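Long-range contacts in ACYL carrier protein ACPA (PDB 2CGQ), which probably carries acyl groups on a phosphopantetheine arm, as acyl carrier proteins do: residues 30-34 / 71-75; 35-39 / 55-61; 45-51 / 86-92. One frame throughout, in Å; residues are numbered along the deposited sequence.

The chain starts with helix 27-39, whose earlier turns (30-34) enter interaction 1 and whose last turn (35-39) enters interaction 2. The long loop that follows supplies 45-51 to interaction 3 before reaching 55-61, where interaction 2 closes it at the start of helix 59-73. The far end of that helix, at 71-75, closes interaction 1, so interaction 2 is nested within the larger loop. Interaction 3 crosses both, closing only when the chain reaches 86-92 at the start of helix 88-96. Together the three contacts pair the first two long helices at two levels and tie their connecting loop to the last helix.

Interaction 1: 30-34 / 71-75; sequences AINAT and DEFDI
The hydroxyl of T34 gives its proton to the carboxylate of E72, with OG1 of T34 2.6 Å from OE2 of E72. It meets that oxygen on its syn side and lies 18° out of the carboxylate plane. Threonine suits this place because its two branches part company. OG1 sits beside the backbone N (chi1 -66°) and reaches the acid, while the body of the side chain rests against E68 and L69 of helix 59-73. E72 spans the gap with an extended chain: CG stands opposite the backbone N (chi1 -179°), and the two side chains lie alongside each other, pointing opposite ways.

The other carboxylate oxygen is held by a water, which donates to OE1 of E72 at 2.6 Å and to the backbone O of A30 at 2.8 Å. That carbonyl also accepts the helical bond from T34 N.

Beside this polar strip lies an apolar one made by the ring of F73. Its CZ comes 4.0 Å from CB of A30, and its CE2 is 4.0 Å from CG1 of I31, both approached obliquely. The small methyl of A30 lets the ring come close to helix 27-39, while I31 lies roughly perpendicular to the F73 side chain. Both I31 and F73 continue onto V95 of helix 88-96.

The contact joins the middle of helix 27-39 to the C-terminal end of helix 59-73 in the helical bundle of an acyl carrier protein, with an apolar side turned to the interior and an acid at the surface. With a hydroxyl and a water donating to its two oxygens, E72 would probably remain ionised, and the rotation of its carboxylate is restrained from both ends.

Interaction 2: 35-39 / 55-61; sequences IQRIL and LGFDSLK
The last turn of helix 27-39 faces the loop and first turn of helix 59-73, the backbones coming nearest where CA of I38 lies 6.7 Å from CA of K61. Among the side chains, the ring of F57 is the central surface. L39 CD2 sits over one face, 3.9 Å from the F57 ring centroid and 13° off its normal, a CH-pi contact. Torsions of -59° (chi1) and 170° (chi2) together carry both leucine methyls toward the loop; CD1 of L39 then packs 3.9 Å from CB of L55. I35 meets the same ring at its edge, with CG2 4.1 Å from CE1 of F57. Branched isoleucine suits a helix face here, since the CG2 methyls of both I35 and I38 project toward the loop and the second helix.

K61 is used along its whole length. Its CB is 3.8 Å from CG2 of I38, the extended chain runs on past L39, and a water accepts from NZ of K61 while donating to the backbone O of I38, 2.8 Å away. An aliphatic stem with a charged end fits this margin of the core. At the backbone of K61, N donates to OD1 of D58 at 2.9 Å, which makes the aspartate the N-cap of helix 59-73.

D58 and S59 begin the Asp-Ser-Leu motif that in acyl carrier proteins bears the phosphopantetheine, so S59 is probably its attachment site. The apolar contacts and the D58 cap probably help to hold the start of helix 59-73, where S59 sits, against helix 27-39.

Interaction 3: 45-51 / 86-92; sequences ITANQVL and KTVGDVY
A capping box opens helix 88-96, and the loop 45-51 lies across it, supplying carbonyl oxygens to its first N-H groups. A47 O takes the bond from G89 N at 2.8 Å, in the carbonyl plane and on a lone pair. Q49 O accepts from V88 N at 2.8 Å, and L51 N returns a bond to K86 O at 2.9 Å. The last two bracket V50 and T87 as a single antiparallel bridge, in which these two form the non-hydrogen-bonded pair. With no side chain, G89 lets A47 O lie close to the helix backbone.

Within the box, T87 is the N-cap. A chi1 of 63° turns its OG1 back over the main chain, where it accepts a weak bond from D90 N, while D90 OD2 takes T87 N at 3.0 Å. The same oxygen accepts from K86 N at 2.7 Å through its anti lone pair, so two backbone donors hold the carboxylate.

On the inner side, V88 is wedged among loop residues. Its CG2 lies 3.8 Å from CG2 of I45, and L51 CD2 is 3.8 Å from that same CG2 of V88. A compact beta-branched valine fits this cramped spot. L51 also reaches V91, and A47 CB comes 3.9 Å from CE2 of Y92, obliquely to the ring. The phenol OH of Y92 is hydrogen-bonded to OD1 of N32 in helix 27-39, and a water bridges it to the carbonyl of I45.

The loop turns sharply at T46-Q49, a type I beta turn in which T46 N is also held by Q49 OE1. The arrangement is consistent with the four-helix acyl carrier protein fold, whose long first loop here meets the start of helix 88-96.

Interaction 1: 30-34 / 71-75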
loop_
_atom_site.group_PDB
_atom_site.type_symbol
_atom_site.label_atom_id
_atom_site.label_comp_id
_atom_site.label_asym_id
_atom_site.label_seq_id
_atom_site.Cartn_x
_atom_site.Cartn_y
_atom_site.Cartn_z
ATOM N N ALA A 30 5.733 2.563 -8.332
ATOM C CA ALA A 30 5.859 3.511 -7.236
ATOM C C ALA A 30 5.242 2.993 -5.958
ATOM O O ALA A 30 5.798 3.159 -4.866
ATOM C CB ALA A 30 5.231 4.813 -7.610
ATOM N N ILE A 31 4.082 2.338 -6.062
ATOM C CA ILE A 31 3.460 1.809 -4.846
ATOM C C ILE A 31 4.342 0.709 -4.277
ATOM O O ILE A 31 4.528 0.629 -3.055
ATOM C CB ILE A 31 2.012 1.347 -5.105
ATOM C CG1 ILE A 31 1.142 2.581 -5.423
ATOM C CG2 ILE A 31 1.496 0.547 -3.939
ATOM C CD1 ILE A 31 -0.242 2.213 -6.009
ATOM N N ASN A 32 4.894 -0.141 -5.153
ATOM C CA ASN A 32 5.801 -1.213 -4.724
ATOM C C ASN A 32 7.007 -0.656 -4.026
ATOM O O ASN A 32 7.409 -1.165 -2.975
ATOM C CB ASN A 32 6.263 -2.075 -5.898
ATOM C CG ASN A 32 5.148 -2.832 -6.543
ATOM O OD1 ASN A 32 4.038 -2.991 -5.973
ATOM N ND2 ASN A 32 5.429 -3.351 -7.738
ATOM N N ALA A 33 7.594 0.395 -4.595
ATOM C CA ALA A 33 8.772 1.047 -3.972
ATOM C C ALA A 33 8.433 1.558 -2.560
ATOM O O ALA A 33 9.255 1.397 -1.658
ATOM C CB ALA A 33 9.259 2.180 -4.835
ATOM N N THR A 34 7.247 2.152 -2.381
ATOM C CA THR A 34 6.827 2.674 -1.065
ATOM C C THR A 34 6.657 1.511 -0.087
ATOM O O THR A 34 7.094 1.557 1.088
ATOM C CB THR A 34 5.536 3.507 -1.239
ATOM O OG1 THR A 34 5.886 4.681 -2.045
ATOM C CG2 THR A 34 4.931 3.924 0.119
ATOM N N ASP A 71 0.400 11.289 0.983
ATOM C CA ASP A 71 1.353 12.358 0.753
ATOM C C ASP A 71 2.045 12.252 -0.615
ATOM O O ASP A 71 2.341 13.272 -1.241
ATOM C CB ASP A 71 2.421 12.358 1.857
ATOM C CG ASP A 71 1.922 12.984 3.174
ATOM O OD1 ASP A 71 1.044 13.879 3.096
ATOM O OD2 ASP A 71 2.439 12.610 4.261
ATOM N N GLU A 72 2.397 11.031 -1.011
ATOM C CA GLU A 72 3.145 10.791 -2.262
ATOM C C GLU A 72 2.333 11.166 -3.469
ATOM O O GLU A 72 2.836 11.752 -4.422
ATOM C CB GLU A 72 3.570 9.330 -2.371
ATOM C CG GLU A 72 4.361 9.013 -3.637
ATOM C CD GLU A 72 4.931 7.603 -3.639
ATOM O OE1 GLU A 72 5.757 7.309 -4.547
ATOM O OE2 GLU A 72 4.531 6.798 -2.740
ATOM N N PHE A 73 1.072 10.807 -3.443
ATOM C CA PHE A 73 0.194 10.976 -4.595
ATOM C C PHE A 73 -0.726 12.170 -4.455
ATOM O O PHE A 73 -1.420 12.489 -5.419
ATOM C CB PHE A 73 -0.599 9.709 -4.878
ATOM C CG PHE A 73 0.225 8.607 -5.450
ATOM C CD1 PHE A 73 0.506 8.561 -6.811
ATOM C CD2 PHE A 73 0.702 7.611 -4.645
ATOM C CE1 PHE A 73 1.272 7.479 -7.359
ATOM C CE2 PHE A 73 1.491 6.579 -5.121
ATOM C CZ PHE A 73 1.798 6.498 -6.496
ATOM N N ASP A 74 -0.666 12.873 -3.326
ATOM C CA ASP A 74 -1.590 13.974 -3.010
ATOM C C ASP A 74 -3.038 13.516 -3.173
ATOM O O ASP A 74 -3.876 14.152 -3.878
ATOM C CB ASP A 74 -1.311 15.267 -3.806
ATOM C CG ASP A 74 -1.899 16.547 -3.091
ATOM O OD1 ASP A 74 -2.031 17.606 -3.788
ATOM O OD2 ASP A 74 -2.223 16.456 -1.836
ATOM N N ILE A 75 -3.335 12.412 -2.498
ATOM C CA ILE A 75 -4.675 11.856 -2.485
ATOM C C ILE A 75 -5.139 11.706 -1.041
ATOM O O ILE A 75 -4.414 12.013 -0.088
ATOM C CB ILE A 75 -4.729 10.509 -3.257
ATOM C CG1 ILE A 75 -3.907 9.441 -2.573
ATOM C CG2 ILE A 75 -4.225 10.700 -4.724
ATOM C CD1 ILE A 75 -3.984 8.113 -3.190
HETATM O O HOH W 1 7.467 5.416 -4.698
#

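Interaction 2: 35-39 / 55-61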
loop_
_atom_site.group_PDB
_atom_site.type_symbol
_atom_site.label_atom_id
_atom_site.label_comp_id
_atom_site.label_asym_id
_atom_site.label_seq_id
_atom_site.Cartn_x
_atom_site.Cartn_y
_atom_site.Cartn_z
ATOM N N ILE A 35 5.984 0.461 -0.552
ATOM C CA ILE A 35 5.867 -0.761 0.245
ATOM C C ILE A 35 7.244 -1.295 0.672
ATOM O O ILE A 35 7.492 -1.606 1.827
ATOM C CB ILE A 35 5.064 -1.831 -0.524
ATOM C CG1 ILE A 35 3.583 -1.415 -0.560
ATOM C CG2 ILE A 35 5.274 -3.173 0.148
ATOM C CD1 ILE A 35 2.655 -2.329 -1.493
ATOM N N GLN A 36 8.157 -1.395 -0.284
ATOM C CA GLN A 36 9.515 -1.818 0.039
ATOM C C GLN A 36 10.242 -0.900 1.007
ATOM O O GLN A 36 10.978 -1.387 1.875
ATOM C CB GLN A 36 10.317 -2.000 -1.239
ATOM C CG GLN A 36 9.841 -3.180 -2.090
ATOM C CD GLN A 36 10.517 -3.224 -3.430
ATOM O OE1 GLN A 36 10.838 -2.171 -3.985
ATOM N NE2 GLN A 36 10.766 -4.444 -3.961
ATOM N N ARG A 37 10.075 0.415 0.850
ATOM C CA ARG A 37 10.736 1.371 1.732
ATOM C C ARG A 37 10.236 1.149 3.181
ATOM O O ARG A 37 11.023 1.029 4.119
ATOM C CB ARG A 37 10.409 2.781 1.236
ATOM C CG ARG A 37 11.385 3.872 1.364
ATOM C CD ARG A 37 10.670 5.243 1.457
ATOM N NE ARG A 37 9.695 5.193 2.572
ATOM C CZ ARG A 37 9.967 5.454 3.860
ATOM N NH1 ARG A 37 11.153 5.835 4.221
ATOM N NH2 ARG A 37 9.030 5.238 4.793
ATOM N N ILE A 38 8.919 1.073 3.347
ATOM C CA ILE A 38 8.308 0.861 4.674
ATOM C C ILE A 38 8.708 -0.443 5.324
ATOM O O ILE A 38 9.034 -0.470 6.526
ATOM C CB ILE A 38 6.749 0.972 4.613
ATOM C CG1 ILE A 38 6.379 2.410 4.308
ATOM C CG2 ILE A 38 6.057 0.477 5.924
ATOM C CD1 ILE A 38 4.926 2.542 3.836
ATOM N N LEU A 39 8.753 -1.516 4.572
ATOM C CA LEU A 39 9.113 -2.804 5.130
ATOM C C LEU A 39 10.643 -3.033 5.148
ATOM O O LEU A 39 11.106 -4.034 5.720
ATOM C CB LEU A 39 8.512 -3.929 4.343
ATOM C CG LEU A 39 7.000 -4.020 4.177
ATOM C CD1 LEU A 39 6.714 -5.072 3.170
ATOM C CD2 LEU A 39 6.381 -4.349 5.506
ATOM N N LEU A 55 3.450 -10.203 3.686
ATOM C CA LEU A 55 4.489 -9.162 3.723
ATOM C C LEU A 55 4.889 -8.696 5.118
ATOM O O LEU A 55 5.902 -7.984 5.272
ATOM C CB LEU A 55 4.066 -7.971 2.873
ATOM C CG LEU A 55 3.946 -8.281 1.392
ATOM C CD1 LEU A 55 3.410 -7.103 0.637
ATOM C CD2 LEU A 55 5.319 -8.638 0.830
ATOM N N GLY A 56 4.089 -9.092 6.103
ATOM C CA GLY A 56 4.309 -8.809 7.504
ATOM C C GLY A 56 3.985 -7.389 7.935
ATOM O O GLY A 56 4.599 -6.850 8.878
ATOM N N PHE A 57 3.049 -6.734 7.265
ATOM C CA PHE A 57 2.529 -5.472 7.758
ATOM C C PHE A 57 1.867 -5.678 9.112
ATOM O O PHE A 57 1.232 -6.695 9.365
ATOM C CB PHE A 57 1.499 -4.827 6.802
ATOM C CG PHE A 57 2.116 -4.040 5.679
ATOM C CD1 PHE A 57 2.538 -4.645 4.525
ATOM C CD2 PHE A 57 2.306 -2.677 5.804
ATOM C CE1 PHE A 57 3.086 -3.888 3.502
ATOM C CE2 PHE A 57 2.850 -1.923 4.779
ATOM C CZ PHE A 57 3.283 -2.494 3.682
ATOM N N ASP A 58 2.038 -4.685 9.981
ATOM C CA ASP A 58 1.351 -4.598 11.236
ATOM C C ASP A 58 0.572 -3.277 11.219
ATOM O O ASP A 58 0.523 -2.586 10.204
ATOM C CB ASP A 58 2.349 -4.726 12.413
ATOM C CG ASP A 58 3.432 -3.675 12.404
ATOM O OD1 ASP A 58 3.359 -2.722 11.629
ATOM O OD2 ASP A 58 4.374 -3.764 13.234
ATOM N N SER A 59 -0.101 -2.947 12.309
ATOM C CA SER A 59 -0.939 -1.767 12.280
ATOM C C SER A 59 -0.148 -0.478 12.038
ATOM O O SER A 59 -0.602 0.372 11.295
ATOM C CB SER A 59 -1.766 -1.644 13.539
ATOM O OG SER A 59 -0.914 -1.550 14.642
ATOM N N LEU A 60 1.028 -0.360 12.649
ATOM C CA LEU A 60 1.867 0.832 12.433
ATOM C C LEU A 60 2.231 0.874 10.932
ATOM O O LEU A 60 2.150 1.904 10.336
ATOM C CB LEU A 60 3.132 0.750 13.262
ATOM C CG LEU A 60 4.237 1.776 12.952
ATOM C CD1 LEU A 60 3.669 3.111 12.974
ATOM C CD2 LEU A 60 5.377 1.627 13.908
ATOM N N LYS A 61 2.700 -0.225 10.338
ATOM C CA LYS A 61 3.211 -0.138 8.980
ATOM C C LYS A 61 2.068 0.101 8.000
ATOM O O LYS A 61 2.242 0.727 6.953
ATOM C CB LYS A 61 4.047 -1.378 8.597
ATOM C CG LYS A 61 5.398 -1.453 9.404
ATOM C CD LYS A 61 6.169 -2.767 9.112
ATOM C CE LYS A 61 7.123 -3.019 10.242
ATOM N NZ LYS A 61 8.289 -3.974 10.029
HETATM O O HOH W 2 10.231 -2.202 8.425
#

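Interaction 3: 45-51 / 86-92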
loop_
_atom_site.group_PDB
_atom_site.type_symbol
_atom_site.label_atom_id
_atom_site.label_comp_id
_atom_site.label_asym_id
_atom_site.label_seq_id
_atom_site.Cartn_x
_atom_site.Cartn_y
_atom_site.Cartn_z
ATOM N N ILE A 45 7.232 -7.475 -5.055
ATOM C CA ILE A 45 5.863 -7.184 -4.585
ATOM C C ILE A 45 4.862 -7.484 -5.681
ATOM O O ILE A 45 5.024 -6.994 -6.780
ATOM C CB ILE A 45 5.731 -5.673 -4.192
ATOM C CG1 ILE A 45 6.803 -5.267 -3.153
ATOM C CG2 ILE A 45 4.358 -5.380 -3.673
ATOM C CD1 ILE A 45 6.818 -6.070 -1.854
ATOM N N THR A 46 3.827 -8.269 -5.391
ATOM C CA THR A 46 2.817 -8.631 -6.384
ATOM C C THR A 46 1.419 -8.441 -5.842
ATOM O O THR A 46 1.206 -8.511 -4.641
ATOM C CB THR A 46 3.013 -10.105 -6.856
ATOM O OG1 THR A 46 3.008 -10.998 -5.711
ATOM C CG2 THR A 46 4.332 -10.201 -7.597
ATOM N N ALA A 47 0.456 -8.213 -6.748
ATOM C CA ALA A 47 -0.864 -7.826 -6.386
ATOM C C ALA A 47 -1.630 -8.818 -5.523
ATOM O O ALA A 47 -2.509 -8.421 -4.802
ATOM C CB ALA A 47 -1.654 -7.485 -7.623
ATOM N N ASN A 48 -1.270 -10.112 -5.586
ATOM C CA ASN A 48 -1.906 -11.161 -4.760
ATOM C C ASN A 48 -1.446 -11.220 -3.310
ATOM O O ASN A 48 -2.118 -11.852 -2.467
ATOM C CB ASN A 48 -1.663 -12.527 -5.420
ATOM C CG ASN A 48 -0.228 -12.869 -5.416
ATOM O OD1 ASN A 48 0.596 -12.078 -5.895
ATOM N ND2 ASN A 48 0.114 -14.034 -4.847
ATOM N N GLN A 49 -0.349 -10.554 -2.977
ATOM C CA GLN A 49 0.214 -10.633 -1.616
ATOM C C GLN A 49 -0.680 -9.994 -0.591
ATOM O O GLN A 49 -1.119 -8.836 -0.749
ATOM C CB GLN A 49 1.625 -10.037 -1.539
ATOM C CG GLN A 49 2.647 -10.880 -2.260
ATOM C CD GLN A 49 4.005 -10.157 -2.430
ATOM O OE1 GLN A 49 4.050 -8.956 -2.635
ATOM N NE2 GLN A 49 5.079 -10.909 -2.382
ATOM N N VAL A 50 -0.971 -10.782 0.443
ATOM C CA VAL A 50 -1.699 -10.331 1.620
ATOM C C VAL A 50 -0.771 -9.481 2.486
ATOM O O VAL A 50 0.288 -9.956 2.895
ATOM C CB VAL A 50 -2.292 -11.521 2.388
ATOM C CG1 VAL A 50 -3.101 -11.054 3.514
ATOM C CG2 VAL A 50 -3.189 -12.357 1.468
ATOM N N LEU A 51 -1.158 -8.243 2.775
ATOM C CA LEU A 51 -0.240 -7.270 3.421
ATOM C C LEU A 51 0.271 -7.788 4.750
ATOM O O LEU A 51 1.480 -7.830 5.007
ATOM C CB LEU A 51 -0.895 -5.903 3.612
ATOM C CG LEU A 51 -1.245 -5.168 2.324
ATOM C CD1 LEU A 51 -1.814 -3.810 2.735
ATOM C CD2 LEU A 51 -0.083 -4.955 1.417
ATOM N N LYS A 86 -6.703 -5.372 1.979
ATOM C CA LYS A 86 -6.146 -6.623 2.451
ATOM C C LYS A 86 -4.898 -7.046 1.659
ATOM O O LYS A 86 -3.975 -7.596 2.239
ATOM C CB LYS A 86 -7.153 -7.749 2.349
ATOM C CG LYS A 86 -8.376 -7.615 3.234
ATOM C CD LYS A 86 -8.004 -7.599 4.674
ATOM C CE LYS A 86 -9.180 -8.134 5.481
ATOM N NZ LYS A 86 -10.375 -7.276 5.276
ATOM N N THR A 87 -4.950 -6.873 0.336
ATOM C CA THR A 87 -3.863 -7.240 -0.545
ATOM C C THR A 87 -3.169 -6.055 -1.166
ATOM O O THR A 87 -3.727 -4.963 -1.231
ATOM C CB THR A 87 -4.359 -8.146 -1.675
ATOM O OG1 THR A 87 -5.300 -7.449 -2.486
ATOM C CG2 THR A 87 -5.017 -9.381 -1.107
ATOM N N VAL A 88 -1.999 -6.320 -1.724
ATOM C CA VAL A 88 -1.297 -5.320 -2.532
ATOM C C VAL A 88 -2.246 -4.789 -3.640
ATOM O O VAL A 88 -2.304 -3.578 -3.882
ATOM C CB VAL A 88 -0.021 -5.899 -3.121
ATOM C CG1 VAL A 88 0.570 -4.968 -4.223
ATOM C CG2 VAL A 88 1.034 -6.198 -2.018
ATOM N N GLY A 89 -2.967 -5.671 -4.323
ATOM C CA GLY A 89 -3.875 -5.235 -5.354
ATOM C C GLY A 89 -4.891 -4.210 -4.899
ATOM O O GLY A 89 -5.231 -3.302 -5.645
ATOM N N ASP A 90 -5.376 -4.363 -3.676
ATOM C CA ASP A 90 -6.396 -3.452 -3.068
ATOM C C ASP A 90 -5.749 -2.050 -2.907
ATOM O O ASP A 90 -6.371 -1.004 -3.153
ATOM C CB ASP A 90 -6.802 -3.927 -1.683
ATOM C CG ASP A 90 -7.592 -5.222 -1.673
ATOM O OD1 ASP A 90 -8.210 -5.600 -2.706
ATOM O OD2 ASP A 90 -7.606 -5.821 -0.577
ATOM N N VAL A 91 -4.470 -2.052 -2.540
ATOM C CA VAL A 91 -3.684 -0.798 -2.479
ATOM C C VAL A 91 -3.605 -0.141 -3.874
ATOM O O VAL A 91 -3.862 1.077 -4.034
ATOM C CB VAL A 91 -2.265 -1.038 -1.945
ATOM C CG1 VAL A 91 -1.508 0.307 -1.836
ATOM C CG2 VAL A 91 -2.267 -1.668 -0.580
ATOM N N TYR A 92 -3.291 -0.929 -4.926
ATOM C CA TYR A 92 -3.265 -0.387 -6.286
ATOM C C TYR A 92 -4.580 0.239 -6.681
ATOM O O TYR A 92 -4.616 1.302 -7.239
ATOM C CB TYR A 92 -2.890 -1.471 -7.315
ATOM C CG TYR A 92 -1.557 -2.151 -7.177
ATOM C CD1 TYR A 92 -0.497 -1.622 -6.482
ATOM C CD2 TYR A 92 -1.300 -3.322 -7.910
ATOM C CE1 TYR A 92 0.756 -2.275 -6.450
ATOM C CE2 TYR A 92 -0.073 -3.958 -7.892
ATOM C CZ TYR A 92 0.951 -3.458 -7.189
ATOM O OH TYR A 92 2.122 -4.181 -7.199
HETATM O O HOH W 3 3.383 -5.909 -9.047
#